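Local atomic coordinates of Rho GTPase-activating protein 26 (Gallus gallus, PDB entry 1F7C), a protein that stimulates GTP hydrolysis by the small GTPases RhoA and Cdc42 through the RhoGAP (BH) domain that makes up this chain. Residues Met196-Lys199 against Phe200-Ile203; Met113-Gln116 against Phe117-Ser120. One frame throughout, in Å; residues are numbered along the deposited sequence.

In the fold
Both contacts are local, each the opening turn of a helix of the all-helical RhoGAP domain: contact 2 begins helix 115-125 and contact 1 begins helix 198-210. Their centres lie about 13 Å apart, and the two helices meet where Gln201 packs against Gln118. Contact 1 sits at the surface, with Gln201 as its buried member; contact 2 is partly buried, Met113 and Gln118 facing inward. In each, a phenylalanine folds back beside the residues that start the helix. The chemistry around the rings differs: the stem of Lys199 and the charged carboxylate of Asp197 in contact 1, the Met114 sulfur and the uncharged Gln116 in contact 2.

Contact 1 (Met196-Lys199 against Phe200-Ile203); sequences MDIK and FQNI
The first turn of helix 198-210 brings the ring of Phe200 back beside the residues that lead into it. Met196 O lies at the ring's edge, in its plane, 3.7 Å from CE1, and the aliphatic part of Lys199 runs alongside, its CG 3.4 Å from Phe200 CD1. Lys199 CG stands between the backbone N and the carbonyl carbon (chi1 59°), which carries the methylenes toward the ring, while the bends farther out curl the chain back. Lysine suits this exposed place because its long apolar stem can run past the flank of a ring while its charged end can stay at the surface. The carboxylate of Asp197 approaches the same ring with its plane 81° from it, OD1 4.0 Å from CD1; its stronger partner is Lys126, with which OD1 forms a salt bridge, while Ile122 of helix 115-125 touches both Asp197 and Phe200. Gln201, the buried member, runs next to Ile198, whose CD1 is 3.9 Å from Gln201 OE1; Pro187 touches both. Gln201 N donates to Ile198 O at 3.0 Å, coming from above the carbonyl plane, and makes a weaker bond to Asp197 O. Lys199 O likewise accepts weak bonds from Asn202 N and Ile203 N. Such sharing between i+3 and i+4 partners is common in a helix's first turn, here that of helix 198-210 in the all-helical RhoGAP domain.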
ATOM      1  N   MET A 196      -4.528 -21.128  -2.860  1.00 60.33           N
ATOM      2  CA  MET A 196      -4.867 -20.815  -4.238  1.00 59.08           C
ATOM      3  C   MET A 196      -5.517 -19.449  -4.421  1.00 56.98           C
ATOM      4  O   MET A 196      -5.768 -19.025  -5.543  1.00 56.24           O
ATOM      5  CB  MET A 196      -5.754 -21.922  -4.808  1.00 62.15           C
ATOM      6  CG  MET A 196      -5.034 -23.269  -4.841  1.00 66.70           C
ATOM      7  SD  MET A 196      -6.003 -24.612  -5.521  1.00 71.84           S
ATOM      8  CE  MET A 196      -6.850 -25.207  -4.046  1.00 70.95           C
ATOM      9  N   ASP A 197      -5.781 -18.759  -3.316  1.00 56.35           N
ATOM     10  CA  ASP A 197      -6.381 -17.428  -3.371  1.00 54.28           C
ATOM     11  C   ASP A 197      -5.348 -16.335  -3.086  1.00 52.00           C
ATOM     12  O   ASP A 197      -5.679 -15.154  -3.097  1.00 52.20           O
ATOM     13  CB  ASP A 197      -7.539 -17.295  -2.370  1.00 54.41           C
ATOM     14  CG  ASP A 197      -8.791 -18.044  -2.804  1.00 55.50           C
ATOM     15  OD1 ASP A 197      -8.989 -18.254  -4.023  1.00 56.79           O
ATOM     16  OD2 ASP A 197      -9.594 -18.407  -1.920  1.00 56.17           O
ATOM     17  N   ILE A 198      -4.104 -16.728  -2.827  1.00 49.59           N
ATOM     18  CA  ILE A 198      -3.047 -15.761  -2.552  1.00 48.14           C
ATOM     19  C   ILE A 198      -2.846 -14.864  -3.758  1.00 46.74           C
ATOM     20  O   ILE A 198      -2.642 -13.656  -3.628  1.00 49.19           O
ATOM     21  CB  ILE A 198      -1.705 -16.467  -2.225  1.00 50.30           C
ATOM     22  CG1 ILE A 198      -1.832 -17.247  -0.913  1.00 50.22           C
ATOM     23  CG2 ILE A 198      -0.575 -15.449  -2.135  1.00 47.73           C
ATOM     24  CD1 ILE A 198      -2.176 -16.389   0.288  1.00 51.94           C
ATOM     25  N   LYS A 199      -2.913 -15.454  -4.941  1.00 44.28           N
ATOM     26  CA  LYS A 199      -2.738 -14.684  -6.156  1.00 44.13           C
ATOM     27  C   LYS A 199      -3.763 -13.559  -6.270  1.00 43.18           C
ATOM     28  O   LYS A 199      -3.434 -12.470  -6.735  1.00 43.44           O
ATOM     29  CB  LYS A 199      -2.818 -15.592  -7.385  1.00 43.42           C
ATOM     30  CG  LYS A 199      -4.129 -16.340  -7.528  1.00 46.83           C
ATOM     31  CD  LYS A 199      -4.168 -17.117  -8.830  1.00 49.28           C
ATOM     32  CE  LYS A 199      -3.023 -18.119  -8.907  1.00 50.09           C
ATOM     33  NZ  LYS A 199      -3.144 -19.170  -7.860  1.00 51.08           N
ATOM     34  N   PHE A 200      -5.000 -13.813  -5.849  1.00 42.98           N
ATOM     35  CA  PHE A 200      -6.037 -12.786  -5.927  1.00 42.78           C
ATOM     36  C   PHE A 200      -5.814 -11.644  -4.945  1.00 41.64           C
ATOM     37  O   PHE A 200      -6.388 -10.576  -5.101  1.00 42.66           O
ATOM     38  CB  PHE A 200      -7.418 -13.383  -5.704  1.00 42.29           C
ATOM     39  CG  PHE A 200      -7.801 -14.397  -6.729  1.00 46.40           C
ATOM     40  CD1 PHE A 200      -7.362 -15.711  -6.621  1.00 48.63           C
ATOM     41  CD2 PHE A 200      -8.579 -14.037  -7.824  1.00 47.10           C
ATOM     42  CE1 PHE A 200      -7.692 -16.658  -7.593  1.00 50.64           C
ATOM     43  CE2 PHE A 200      -8.915 -14.973  -8.800  1.00 49.63           C
ATOM     44  CZ  PHE A 200      -8.470 -16.290  -8.685  1.00 50.07           C
ATOM     45  N   GLN A 201      -4.993 -11.865  -3.929  1.00 40.63           N
ATOM     46  CA  GLN A 201      -4.711 -10.797  -2.985  1.00 40.22           C
ATOM     47  C   GLN A 201      -3.981  -9.719  -3.779  1.00 38.66           C
ATOM     48  O   GLN A 201      -4.128  -8.525  -3.521  1.00 37.76           O
ATOM     49  CB  GLN A 201      -3.806 -11.283  -1.857  1.00 42.51           C
ATOM     50  CG  GLN A 201      -4.312 -12.515  -1.132  1.00 47.60           C
ATOM     51  CD  GLN A 201      -3.621 -12.704   0.210  1.00 49.88           C
ATOM     52  OE1 GLN A 201      -2.417 -12.464   0.346  1.00 49.40           O
ATOM     53  NE2 GLN A 201      -4.380 -13.142   1.208  1.00 51.31           N
ATOM     54  N   ASN A 202      -3.196 -10.159  -4.757  1.00 36.27           N
ATOM     55  CA  ASN A 202      -2.436  -9.259  -5.603  1.00 34.39           C
ATOM     56  C   ASN A 202      -3.327  -8.520  -6.609  1.00 32.68           C
ATOM     57  O   ASN A 202      -3.092  -7.352  -6.900  1.00 30.81           O
ATOM     58  CB  ASN A 202      -1.333 -10.035  -6.325  1.00 34.50           C
ATOM     59  CG  ASN A 202      -0.371 -10.706  -5.361  1.00 36.39           C
ATOM     60  OD1 ASN A 202      -0.471 -10.534  -4.147  1.00 35.15           O
ATOM     61  ND2 ASN A 202       0.571 -11.473  -5.898  1.00 36.96           N
ATOM     62  N   ILE A 203      -4.348  -9.201  -7.123  1.00 32.72           N
ATOM     63  CA  ILE A 203      -5.283  -8.605  -8.079  1.00 33.12           C
ATOM     64  C   ILE A 203      -6.050  -7.452  -7.423  1.00 33.39           C
ATOM     65  O   ILE A 203      -6.377  -6.445  -8.066  1.00 32.47           O
ATOM     66  CB  ILE A 203      -6.315  -9.649  -8.585  1.00 35.40           C
ATOM     67  CG1 ILE A 203      -5.590 -10.823  -9.252  1.00 38.60           C
ATOM     68  CG2 ILE A 203      -7.284  -9.006  -9.559  1.00 32.88           C
ATOM     69  CD1 ILE A 203      -4.691 -10.420 -10.403  1.00 40.57           C
TER

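Contact 2 (Met113-Gln116 against Phe117-Ser120); sequences MMYQ and FQRS
Met114 and Phe117 carry the apolar side of this helix start, their chains running out together from it. Met114 CB meets the edge of the ring, 4.0 Å from Phe117 CD1, and SD lies 5.3 Å from the ring centroid in an oblique Met-aromatic contact. Methionine suits the site: its flexible, polarisable chain follows the ring and also reaches Pro145 and Asn148. Gln116 runs along the ring as well. With CG anti to the backbone N (chi1 169°), its extended chain brings CG 4.0 Å from Phe117 CD1, and its amide plane is turned 61° from the ring. Without the ring, as with an alanine here, the Met114 sulfur is likely to lose its aromatic partner and Gln116 one of the surfaces that steady its chain.

Among van der Waals contacts, Gln118 CG also comes within 3.1 Å of Met114 O, and OE1 lies 4.1 Å from Tyr115 CD2; glutamine suits this buried place by pairing an aliphatic stem with an amide end near the Tyr115 ring. Met113, flexible and apolar, suits the interior against Leu152 and Leu185, its backbone hydrogen-bonded to Leu184.

The polar contacts centre on Met114 O, which accepts two main-chain bonds. Phe117 N reaches it at 2.9 Å from above the carbonyl plane, whereas Gln118 N, at 3.0 Å, approaches with a C=O...N angle of 169°. A weak bond also joins Gln118 N to Tyr115 O. The chemistry implies that main-chain bonds fix the first turn, while soft apolar contacts, which demand little angular precision, seat the Phe117 ring beside it.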
ATOM      1  N   MET A 113      -6.266  -3.767   5.314  1.00 36.82           N
ATOM      2  CA  MET A 113      -7.501  -4.154   4.629  1.00 39.01           C
ATOM      3  C   MET A 113      -8.495  -4.811   5.588  1.00 38.65           C
ATOM      4  O   MET A 113      -9.660  -4.991   5.246  1.00 39.13           O
ATOM      5  CB  MET A 113      -7.196  -5.143   3.502  1.00 43.27           C
ATOM      6  CG  MET A 113      -6.238  -4.639   2.432  1.00 49.56           C
ATOM      7  SD  MET A 113      -7.027  -3.660   1.154  1.00 51.78           S
ATOM      8  CE  MET A 113      -8.226  -4.791   0.563  1.00 50.55           C
ATOM      9  N   MET A 114      -8.013  -5.191   6.771  1.00 40.34           N
ATOM     10  CA  MET A 114      -8.821  -5.833   7.822  1.00 41.65           C
ATOM     11  C   MET A 114      -9.205  -7.311   7.648  1.00 39.66           C
ATOM     12  O   MET A 114      -9.829  -7.702   6.660  1.00 37.22           O
ATOM     13  CB  MET A 114     -10.101  -5.027   8.093  1.00 42.33           C
ATOM     14  CG  MET A 114      -9.842  -3.637   8.643  1.00 46.57           C
ATOM     15  SD  MET A 114     -11.306  -2.838   9.322  1.00 45.84           S
ATOM     16  CE  MET A 114     -10.781  -2.608  11.018  1.00 46.84           C
ATOM     17  N   TYR A 115      -8.841  -8.120   8.639  1.00 40.51           N
ATOM     18  CA  TYR A 115      -9.157  -9.547   8.632  1.00 42.81           C
ATOM     19  C   TYR A 115     -10.647  -9.747   8.371  1.00 41.75           C
ATOM     20  O   TYR A 115     -11.048 -10.632   7.614  1.00 40.59           O
ATOM     21  CB  TYR A 115      -8.780 -10.166   9.984  1.00 44.69           C
ATOM     22  CG  TYR A 115      -7.309 -10.465  10.137  1.00 43.81           C
ATOM     23  CD1 TYR A 115      -6.623 -10.104  11.293  1.00 45.08           C
ATOM     24  CD2 TYR A 115      -6.609 -11.140   9.136  1.00 46.40           C
ATOM     25  CE1 TYR A 115      -5.270 -10.411  11.453  1.00 46.81           C
ATOM     26  CE2 TYR A 115      -5.256 -11.453   9.282  1.00 47.69           C
ATOM     27  CZ  TYR A 115      -4.594 -11.086  10.445  1.00 48.86           C
ATOM     28  OH  TYR A 115      -3.258 -11.406  10.601  1.00 54.25           O
ATOM     29  N   GLN A 116     -11.452  -8.892   8.992  1.00 42.02           N
ATOM     30  CA  GLN A 116     -12.904  -8.921   8.872  1.00 42.95           C
ATOM     31  C   GLN A 116     -13.443  -8.721   7.453  1.00 42.49           C
ATOM     32  O   GLN A 116     -14.552  -9.162   7.153  1.00 41.47           O
ATOM     33  CB  GLN A 116     -13.498  -7.871   9.822  1.00 45.62           C
ATOM     34  CG  GLN A 116     -14.982  -7.562   9.650  1.00 46.34           C
ATOM     35  CD  GLN A 116     -15.531  -6.713  10.796  1.00 49.57           C
ATOM     36  OE1 GLN A 116     -14.965  -5.672  11.154  1.00 48.75           O
ATOM     37  NE2 GLN A 116     -16.641  -7.160  11.377  1.00 49.25           N
ATOM     38  N   PHE A 117     -12.685  -8.068   6.573  1.00 42.36           N
ATOM     39  CA  PHE A 117     -13.172  -7.854   5.201  1.00 43.13           C
ATOM     40  C   PHE A 117     -12.396  -8.629   4.136  1.00 43.21           C
ATOM     41  O   PHE A 117     -12.847  -8.743   3.001  1.00 43.17           O
ATOM     42  CB  PHE A 117     -13.142  -6.366   4.820  1.00 43.98           C
ATOM     43  CG  PHE A 117     -14.166  -5.512   5.531  1.00 44.46           C
ATOM     44  CD1 PHE A 117     -13.881  -4.938   6.770  1.00 43.08           C
ATOM     45  CD2 PHE A 117     -15.400  -5.237   4.933  1.00 46.53           C
ATOM     46  CE1 PHE A 117     -14.804  -4.095   7.405  1.00 44.19           C
ATOM     47  CE2 PHE A 117     -16.337  -4.395   5.556  1.00 46.81           C
ATOM     48  CZ  PHE A 117     -16.036  -3.821   6.795  1.00 45.79           C
ATOM     49  N   GLN A 118     -11.236  -9.162   4.503  1.00 46.02           N
ATOM     50  CA  GLN A 118     -10.396  -9.898   3.559  1.00 48.69           C
ATOM     51  C   GLN A 118     -11.127 -10.862   2.640  1.00 48.34           C
ATOM     52  O   GLN A 118     -11.060 -10.735   1.423  1.00 49.07           O
ATOM     53  CB  GLN A 118      -9.280 -10.637   4.304  1.00 51.99           C
ATOM     54  CG  GLN A 118      -8.246  -9.704   4.939  1.00 56.57           C
ATOM     55  CD  GLN A 118      -6.837 -10.285   4.932  1.00 60.23           C
ATOM     56  OE1 GLN A 118      -5.885  -9.638   5.371  1.00 62.35           O
ATOM     57  NE2 GLN A 118      -6.699 -11.509   4.426  1.00 62.41           N
ATOM     58  N   ARG A 119     -11.823 -11.829   3.216  1.00 49.77           N
ATOM     59  CA  ARG A 119     -12.558 -12.806   2.425  1.00 51.00           C
ATOM     60  C   ARG A 119     -13.442 -12.151   1.375  1.00 48.46           C
ATOM     61  O   ARG A 119     -13.561 -12.649   0.256  1.00 48.71           O
ATOM     62  CB  ARG A 119     -13.407 -13.683   3.346  1.00 55.67           C
ATOM     63  CG  ARG A 119     -12.576 -14.630   4.194  1.00 61.45           C
ATOM     64  CD  ARG A 119     -13.391 -15.211   5.334  1.00 67.73           C
ATOM     65  NE  ARG A 119     -12.746 -16.387   5.910  1.00 71.58           N
ATOM     66  CZ  ARG A 119     -13.191 -17.035   6.980  1.00 73.76           C
ATOM     67  NH1 ARG A 119     -14.288 -16.615   7.601  1.00 75.04           N
ATOM     68  NH2 ARG A 119     -12.547 -18.110   7.421  1.00 74.35           N
ATOM     69  N   SER A 120     -14.064 -11.035   1.735  1.00 47.80           N
ATOM     70  CA  SER A 120     -14.936 -10.324   0.803  1.00 46.67           C
ATOM     71  C   SER A 120     -14.127  -9.759  -0.361  1.00 43.74           C
ATOM     72  O   SER A 120     -14.520  -9.890  -1.514  1.00 42.29           O
ATOM     73  CB  SER A 120     -15.675  -9.190   1.517  1.00 48.08           C
ATOM     74  OG  SER A 120     -16.535  -9.694   2.524  1.00 50.13           O
TER